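Local coordinates for N-acetyl-L-2,4-diaminobutyric acid deacetylase (Ruegeria pomeroyi, PDB 6TWM), which probably removes the acetyl group from N-acetyl-L-2,4-diaminobutyric acid in ectoine breakdown, as a zinc-dependent deacetylase, at residues F28-H33 with S42-L47; A63-E68 with N115-F120. One frame throughout, in Å; residues are numbered along the deposited sequence.

Interaction 1 is a strand pairing near the margin of the large mixed sheet. Interaction 2 is a loop-to-loop contact in the buried interior, beside the zinc. The two do not touch; their centres lie about 16 Å apart. Interaction 1 joins the arms of one hairpin, while interaction 2 brings together loops from distant parts of the chain. Their chemistry differs accordingly. In F28-H33 with S42-L47, regular backbone bonds carry the pairing, with aliphatic packing on one face and partly exposed side chains on the other. In A63-E68 with N115-F120, side-chain polar atoms do most of the work, and an asparagine holds a zinc-ligand histidine by its ring nitrogen.

Interaction 1: F28-H33 with S42-L47; sequences FLKLPH and SVMIPL
L29 and I45 pair across an antiparallel beta hairpin, and L31 and V43 form the next hydrogen-bonded pair. Each pair is closed by two backbone bonds. L29 N reaches I45 O at 2.7 Å, and V43 N reaches L31 O at 2.7 Å. The straightest of the four is L31 N to V43 O, with 171° at the hydrogen.

The face that carries L29, L31, V43 and I45 is buried and aliphatic. L29 CB meets I45 CB at 3.9 Å. L31 and V43 face each other in the same way, CB to CB at 4.2 Å.

The other face, with F28, K30, S42, M44 and P46, is partly exposed and looser. M44 bends at both chi2 (-69°) and chi3 (-78°). These bends carry its CE to 3.6 Å from CD1 of the F28 ring. K30 runs alongside M44, pointing the same way, with K30 CG 3.7 Å from M44 SD. Farther out, K30 CE passes S42 OG at 3.3 Å. With K30 cut back to an alanine, the M44 sulfur and S42 OG would probably lose the chain that runs beside them, and the thioether would be freer to turn.

On its other edge, strand 23-32 is paired with the short strand 14-15, through K30 with S14. Strand 42-52 is followed in the sheet by strand 89-94, where I45 touches V94. Helix 128-140 packs on L29 and L31, and Y99 of helix 99-104 packs on V43 and I45.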
ATOM      1  N   PHE A  28      21.560  -0.564  -3.947  1.00 40.64           N
ATOM      2  CA  PHE A  28      20.506   0.055  -4.733  1.00 40.33           C
ATOM      3  C   PHE A  28      20.191  -0.781  -5.965  1.00 37.98           C
ATOM      4  O   PHE A  28      21.036  -1.523  -6.474  1.00 36.15           O
ATOM      5  CB  PHE A  28      20.873   1.484  -5.164  1.00 42.51           C
ATOM      6  CG  PHE A  28      21.591   2.270  -4.106  1.00 44.53           C
ATOM      7  CD1 PHE A  28      22.965   2.164  -3.954  1.00 45.69           C
ATOM      8  CD2 PHE A  28      20.886   3.100  -3.249  1.00 45.08           C
ATOM      9  CE1 PHE A  28      23.626   2.885  -2.975  1.00 46.69           C
ATOM     10  CE2 PHE A  28      21.541   3.821  -2.267  1.00 45.99           C
ATOM     11  CZ  PHE A  28      22.913   3.714  -2.130  1.00 46.76           C
ATOM     12  N   LEU A  29      18.945  -0.665  -6.419  1.00 35.81           N
ATOM     13  CA  LEU A  29      18.553  -1.089  -7.757  1.00 34.72           C
ATOM     14  C   LEU A  29      18.816   0.079  -8.697  1.00 34.97           C
ATOM     15  O   LEU A  29      18.103   1.087  -8.661  1.00 35.84           O
ATOM     16  CB  LEU A  29      17.085  -1.502  -7.790  1.00 34.09           C
ATOM     17  CG  LEU A  29      16.688  -2.741  -6.991  1.00 32.79           C
ATOM     18  CD1 LEU A  29      15.229  -3.055  -7.239  1.00 32.02           C
ATOM     19  CD2 LEU A  29      17.564  -3.923  -7.362  1.00 33.63           C
ATOM     20  N   LYS A  30      19.844  -0.048  -9.531  1.00 32.19           N
ATOM     21  CA  LYS A  30      20.306   1.059 -10.364  1.00 30.74           C
ATOM     22  C   LYS A  30      19.577   1.020 -11.702  1.00 31.86           C
ATOM     23  O   LYS A  30      19.882   0.197 -12.570  1.00 32.21           O
ATOM     24  CB  LYS A  30      21.814   0.990 -10.538  1.00 31.94           C
ATOM     25  CG  LYS A  30      22.359   2.049 -11.434  1.00 33.97           C
ATOM     26  CD  LYS A  30      23.838   2.159 -11.260  1.00 35.78           C
ATOM     27  CE  LYS A  30      24.415   2.873 -12.444  1.00 37.12           C
ATOM     28  NZ  LYS A  30      24.478   2.014 -13.663  1.00 38.46           N
ATOM     29  N   LEU A  31      18.610   1.920 -11.869  1.00 31.60           N
ATOM     30  CA  LEU A  31      17.844   2.028 -13.100  1.00 30.82           C
ATOM     31  C   LEU A  31      18.414   3.165 -13.933  1.00 32.42           C
ATOM     32  O   LEU A  31      18.307   4.333 -13.523  1.00 31.37           O
ATOM     33  CB  LEU A  31      16.369   2.274 -12.789  1.00 30.65           C
ATOM     34  CG  LEU A  31      15.430   2.765 -13.894  1.00 33.41           C
ATOM     35  CD1 LEU A  31      15.446   1.834 -15.098  1.00 35.41           C
ATOM     36  CD2 LEU A  31      14.021   2.907 -13.344  1.00 33.09           C
ATOM     37  N   PRO A  32      19.031   2.887 -15.081  1.00 33.86           N
ATOM     38  CA  PRO A  32      19.594   3.969 -15.895  1.00 33.79           C
ATOM     39  C   PRO A  32      18.514   4.954 -16.314  1.00 35.39           C
ATOM     40  O   PRO A  32      17.392   4.566 -16.650  1.00 36.18           O
ATOM     41  CB  PRO A  32      20.188   3.233 -17.102  1.00 33.49           C
ATOM     42  CG  PRO A  32      20.409   1.830 -16.623  1.00 32.30           C
ATOM     43  CD  PRO A  32      19.292   1.560 -15.666  1.00 33.17           C
ATOM     44  N   HIS A  33      18.860   6.242 -16.278  1.00 35.76           N
ATOM     45  CA  HIS A  33      17.901   7.297 -16.603  1.00 37.59           C
ATOM     46  C   HIS A  33      18.675   8.479 -17.179  1.00 38.75           C
ATOM     47  O   HIS A  33      19.268   9.261 -16.430  1.00 39.77           O
ATOM     48  CB  HIS A  33      17.097   7.707 -15.375  1.00 37.08           C
ATOM     49  CG  HIS A  33      15.970   8.645 -15.678  1.00 38.35           C
ATOM     50  ND1 HIS A  33      15.500   9.564 -14.766  1.00 38.22           N
ATOM     51  CD2 HIS A  33      15.216   8.801 -16.792  1.00 39.31           C
ATOM     52  CE1 HIS A  33      14.508  10.250 -15.305  1.00 38.23           C
ATOM     53  NE2 HIS A  33      14.315   9.806 -16.534  1.00 39.17           N
ATOM     54  N   SER A  42      21.149   7.859 -13.187  1.00 43.29           N
ATOM     55  CA  SER A  42      20.454   6.650 -12.787  1.00 42.08           C
ATOM     56  C   SER A  42      19.459   6.989 -11.692  1.00 40.60           C
ATOM     57  O   SER A  42      19.622   7.975 -10.967  1.00 41.55           O
ATOM     58  CB  SER A  42      21.427   5.582 -12.276  1.00 43.97           C
ATOM     59  OG  SER A  42      22.607   5.551 -13.059  1.00 46.69           O
ATOM     60  N   VAL A  43      18.425   6.168 -11.582  1.00 37.91           N
ATOM     61  CA  VAL A  43      17.586   6.146 -10.392  1.00 35.80           C
ATOM     62  C   VAL A  43      18.148   5.073  -9.470  1.00 35.19           C
ATOM     63  O   VAL A  43      18.200   3.893  -9.836  1.00 33.54           O
ATOM     64  CB  VAL A  43      16.115   5.874 -10.738  1.00 34.47           C
ATOM     65  CG1 VAL A  43      15.279   5.802  -9.465  1.00 33.38           C
ATOM     66  CG2 VAL A  43      15.579   6.951 -11.668  1.00 32.79           C
ATOM     67  N   MET A  44      18.588   5.483  -8.285  1.00 35.12           N
ATOM     68  CA  MET A  44      19.216   4.580  -7.324  1.00 34.30           C
ATOM     69  C   MET A  44      18.164   4.203  -6.286  1.00 35.58           C
ATOM     70  O   MET A  44      18.041   4.837  -5.236  1.00 35.77           O
ATOM     71  CB  MET A  44      20.437   5.233  -6.690  1.00 36.02           C
ATOM     72  CG  MET A  44      21.493   5.664  -7.695  1.00 39.03           C
ATOM     73  SD  MET A  44      22.330   4.269  -8.479  1.00 41.19           S
ATOM     74  CE  MET A  44      23.452   3.783  -7.172  1.00 39.78           C
ATOM     75  N   ILE A  45      17.400   3.158  -6.590  1.00 34.69           N
ATOM     76  CA  ILE A  45      16.327   2.694  -5.714  1.00 34.75           C
ATOM     77  C   ILE A  45      16.938   1.972  -4.521  1.00 36.23           C
ATOM     78  O   ILE A  45      17.496   0.877  -4.680  1.00 38.04           O
ATOM     79  CB  ILE A  45      15.347   1.781  -6.466  1.00 34.91           C
ATOM     80  CG1 ILE A  45      14.788   2.498  -7.696  1.00 34.42           C
ATOM     81  CG2 ILE A  45      14.226   1.342  -5.540  1.00 35.11           C
ATOM     82  CD1 ILE A  45      13.992   1.600  -8.616  1.00 33.75           C
ATOM     83  N   PRO A  46      16.849   2.531  -3.317  1.00 35.35           N
ATOM     84  CA  PRO A  46      17.493   1.895  -2.162  1.00 34.84           C
ATOM     85  C   PRO A  46      16.818   0.581  -1.803  1.00 30.61           C
ATOM     86  O   PRO A  46      15.591   0.466  -1.823  1.00 29.42           O
ATOM     87  CB  PRO A  46      17.325   2.933  -1.044  1.00 36.95           C
ATOM     88  CG  PRO A  46      16.932   4.214  -1.743  1.00 36.67           C
ATOM     89  CD  PRO A  46      16.161   3.775  -2.944  1.00 35.32           C
ATOM     90  N   LEU A  47      17.634  -0.416  -1.472  1.00 30.22           N
ATOM     91  CA  LEU A  47      17.096  -1.692  -1.030  1.00 32.53           C
ATOM     92  C   LEU A  47      18.084  -2.370  -0.094  1.00 31.64           C
ATOM     93  O   LEU A  47      19.284  -2.080  -0.098  1.00 32.41           O
ATOM     94  CB  LEU A  47      16.762  -2.619  -2.207  1.00 34.95           C
ATOM     95  CG  LEU A  47      17.939  -3.210  -2.979  1.00 38.11           C
ATOM     96  CD1 LEU A  47      17.500  -4.423  -3.777  1.00 39.18           C
ATOM     97  CD2 LEU A  47      18.519  -2.170  -3.895  1.00 40.23           C
TER

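Interaction 2: A63-E68 with N115-F120; sequences ANHGDE and NLNRSF. With ZN (zinc ion), chain M.
N115 OD1 takes a hydrogen bond from each of the two segments. H65 NE2 donates to N115 OD1 at 2.8 Å, and N117 N makes a weak bond to the same oxygen at 3.0 Å. H65 opens the HxxE zinc-binding motif, as in the M14 metallopeptidase relatives of this family, and E68 closes it. A type I turn from H65 to E68 turns both side chains to one zinc ion. E68 OE2 lies 2.5 Å from the zinc, and H65 ND1 a long 2.7 Å; H151 completes the protein ligands.

N115 is therefore a second-shell residue. It holds the far edge of the imidazole while ND1 faces the metal, which should limit rotation of the ring. The bond is somewhat bent, with 133° at the hydrogen, and the ring and amide planes are 57° apart. N115 CG stands anti to its own backbone N (chi1 -177°), which helps bring OD1 to the histidine. N117 CB also packs against the ring, 3.7 Å from H65 NE2. The bound diaminobutyric acid touches H65 as well.

N64 supports the contact beside the histidine. N64 OD1 lies against L116 CB at 3.3 Å. Its ND2 makes only a weak bond to N117 OD1, and the two side chains cross at about a right angle. The stronger partners lie outside: D149 for N64 ND2, and Y201 N for N117 OD1. The loop is also tied within itself at N115 O, where S119 OG (3.0 Å) and R118 N arrive from opposite faces of the carbonyl plane.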
ATOM      1  N   ALA A  63       5.844   2.565  -0.139  1.00 30.72           N
ATOM      2  CA  ALA A  63       5.757   3.723  -1.027  1.00 30.18           C
ATOM      3  C   ALA A  63       5.573   3.302  -2.484  1.00 32.52           C
ATOM      4  O   ALA A  63       6.164   3.885  -3.398  1.00 33.06           O
ATOM      5  CB  ALA A  63       6.975   4.639  -0.877  1.00 27.54           C
ATOM      6  N   ASN A  64       4.759   2.265  -2.704  1.00 31.31           N
ATOM      7  CA  ASN A  64       4.204   2.032  -4.034  1.00 30.63           C
ATOM      8  C   ASN A  64       3.642   3.334  -4.590  1.00 29.99           C
ATOM      9  O   ASN A  64       3.949   3.731  -5.718  1.00 32.43           O
ATOM     10  CB  ASN A  64       3.128   0.941  -3.958  1.00 32.20           C
ATOM     11  CG  ASN A  64       2.543   0.567  -5.320  1.00 34.63           C
ATOM     12  OD1 ASN A  64       2.620   1.321  -6.289  1.00 35.13           O
ATOM     13  ND2 ASN A  64       1.945  -0.617  -5.387  1.00 35.96           N
ATOM     14  N   HIS A  65       2.823   4.014  -3.795  1.00 30.24           N
ATOM     15  CA  HIS A  65       2.495   5.416  -4.003  1.00 29.23           C
ATOM     16  C   HIS A  65       3.358   6.254  -3.066  1.00 27.66           C
ATOM     17  O   HIS A  65       3.554   5.895  -1.901  1.00 25.35           O
ATOM     18  CB  HIS A  65       1.008   5.678  -3.753  1.00 29.53           C
ATOM     19  CG  HIS A  65       0.099   4.916  -4.668  1.00 30.38           C
ATOM     20  ND1 HIS A  65      -0.714   3.891  -4.229  1.00 30.67           N
ATOM     21  CD2 HIS A  65      -0.118   5.022  -6.001  1.00 30.65           C
ATOM     22  CE1 HIS A  65      -1.398   3.407  -5.251  1.00 30.08           C
ATOM     23  NE2 HIS A  65      -1.056   4.076  -6.337  1.00 30.27           N
ATOM     24  N   GLY A  66       3.869   7.373  -3.581  1.00 28.29           N
ATOM     25  CA  GLY A  66       4.976   8.049  -2.924  1.00 29.51           C
ATOM     26  C   GLY A  66       4.633   8.697  -1.598  1.00 30.76           C
ATOM     27  O   GLY A  66       5.490   8.787  -0.713  1.00 31.31           O
ATOM     28  N   ASP A  67       3.391   9.151  -1.432  1.00 32.28           N
ATOM     29  CA  ASP A  67       2.997   9.951  -0.272  1.00 32.41           C
ATOM     30  C   ASP A  67       2.335   9.111   0.814  1.00 31.79           C
ATOM     31  O   ASP A  67       1.415   9.570   1.495  1.00 31.90           O
ATOM     32  CB  ASP A  67       2.080  11.095  -0.703  1.00 34.66           C
ATOM     33  CG  ASP A  67       0.824  10.615  -1.411  1.00 36.77           C
ATOM     34  OD1 ASP A  67       0.719   9.405  -1.700  1.00 38.01           O
ATOM     35  OD2 ASP A  67      -0.063  11.453  -1.685  1.00 38.64           O
ATOM     36  N   GLU A  68       2.792   7.872   0.993  1.00 30.95           N
ATOM     37  CA  GLU A  68       2.243   6.952   1.984  1.00 29.78           C
ATOM     38  C   GLU A  68       3.402   6.373   2.781  1.00 30.26           C
ATOM     39  O   GLU A  68       4.287   5.725   2.212  1.00 31.40           O
ATOM     40  CB  GLU A  68       1.423   5.858   1.299  1.00 30.28           C
ATOM     41  CG  GLU A  68       0.379   6.433   0.355  1.00 31.96           C
ATOM     42  CD  GLU A  68      -0.312   5.385  -0.475  1.00 36.23           C
ATOM     43  OE1 GLU A  68       0.028   4.190  -0.337  1.00 35.66           O
ATOM     44  OE2 GLU A  68      -1.207   5.762  -1.262  1.00 39.72           O
ATOM     45  N   ASN A 115       1.452   6.027 -12.271  1.00 34.10           N
ATOM     46  CA  ASN A 115       0.906   5.328 -11.115  1.00 32.68           C
ATOM     47  C   ASN A 115       1.478   3.916 -11.117  1.00 31.14           C
ATOM     48  O   ASN A 115       1.135   3.102 -11.981  1.00 32.25           O
ATOM     49  CB  ASN A 115      -0.618   5.323 -11.182  1.00 34.26           C
ATOM     50  CG  ASN A 115      -1.262   4.672  -9.974  1.00 36.75           C
ATOM     51  OD1 ASN A 115      -0.596   4.048  -9.149  1.00 37.00           O
ATOM     52  ND2 ASN A 115      -2.577   4.822  -9.862  1.00 39.44           N
ATOM     53  N   LEU A 116       2.366   3.625 -10.163  1.00 30.30           N
ATOM     54  CA  LEU A 116       3.022   2.322 -10.151  1.00 30.61           C
ATOM     55  C   LEU A 116       2.026   1.195  -9.921  1.00 32.86           C
ATOM     56  O   LEU A 116       2.197   0.097 -10.462  1.00 34.63           O
ATOM     57  CB  LEU A 116       4.122   2.286  -9.090  1.00 29.25           C
ATOM     58  CG  LEU A 116       4.905   0.970  -9.009  1.00 29.49           C
ATOM     59  CD1 LEU A 116       5.601   0.667 -10.329  1.00 30.28           C
ATOM     60  CD2 LEU A 116       5.912   0.996  -7.874  1.00 28.09           C
ATOM     61  N   ASN A 117       0.976   1.439  -9.141  1.00 34.83           N
ATOM     62  CA  ASN A 117      -0.013   0.399  -8.893  1.00 36.63           C
ATOM     63  C   ASN A 117      -1.042   0.285 -10.009  1.00 39.07           C
ATOM     64  O   ASN A 117      -2.077  -0.361  -9.812  1.00 38.69           O
ATOM     65  CB  ASN A 117      -0.717   0.631  -7.557  1.00 36.80           C
ATOM     66  CG  ASN A 117      -1.137  -0.670  -6.893  1.00 39.10           C
ATOM     67  OD1 ASN A 117      -0.660  -1.748  -7.257  1.00 39.51           O
ATOM     68  ND2 ASN A 117      -2.037  -0.578  -5.921  1.00 39.26           N
ATOM     69  N   ARG A 118      -0.791   0.913 -11.159  1.00 39.35           N
ATOM     70  CA  ARG A 118      -1.560   0.670 -12.372  1.00 41.22           C
ATOM     71  C   ARG A 118      -0.648   0.341 -13.546  1.00 41.96           C
ATOM     72  O   ARG A 118      -1.113   0.316 -14.691  1.00 42.66           O
ATOM     73  CB  ARG A 118      -2.447   1.873 -12.713  1.00 42.63           C
ATOM     74  CG  ARG A 118      -3.544   2.136 -11.696  1.00 44.42           C
ATOM     75  CD  ARG A 118      -4.638   1.079 -11.766  1.00 47.42           C
ATOM     76  NE  ARG A 118      -5.625   1.254 -10.701  1.00 49.04           N
ATOM     77  CZ  ARG A 118      -6.667   0.451 -10.504  1.00 49.51           C
ATOM     78  NH1 ARG A 118      -6.866  -0.588 -11.302  1.00 48.39           N
ATOM     79  NH2 ARG A 118      -7.510   0.689  -9.507  1.00 50.73           N
ATOM     80  N   SER A 119       0.633   0.078 -13.288  1.00 40.66           N
ATOM     81  CA  SER A 119       1.631  -0.080 -14.335  1.00 39.59           C
ATOM     82  C   SER A 119       2.061  -1.522 -14.560  1.00 40.33           C
ATOM     83  O   SER A 119       2.959  -1.757 -15.374  1.00 39.78           O
ATOM     84  CB  SER A 119       2.868   0.770 -14.015  1.00 36.34           C
ATOM     85  OG  SER A 119       2.653   2.132 -14.334  1.00 36.74           O
ATOM     86  N   PHE A 120       1.471  -2.487 -13.874  1.00 40.20           N
ATOM     87  CA  PHE A 120       1.931  -3.833 -14.173  1.00 41.24           C
ATOM     88  C   PHE A 120       1.128  -4.417 -15.326  1.00 44.03           C
ATOM     89  O   PHE A 120      -0.013  -4.016 -15.565  1.00 45.47           O
ATOM     90  CB  PHE A 120       1.831  -4.718 -12.927  1.00 39.46           C
ATOM     91  CG  PHE A 120       2.861  -4.392 -11.876  1.00 37.75           C
ATOM     92  CD1 PHE A 120       2.798  -3.197 -11.175  1.00 35.69           C
ATOM     93  CD2 PHE A 120       3.912  -5.260 -11.620  1.00 36.67           C
ATOM     94  CE1 PHE A 120       3.741  -2.887 -10.224  1.00 35.04           C
ATOM     95  CE2 PHE A 120       4.862  -4.952 -10.668  1.00 35.98           C
ATOM     96  CZ  PHE A 120       4.777  -3.763  -9.971  1.00 35.20           C
TER
HETATM   97 ZN    ZN M 401      -2.177   3.594  -1.965  1.00101.90          ZN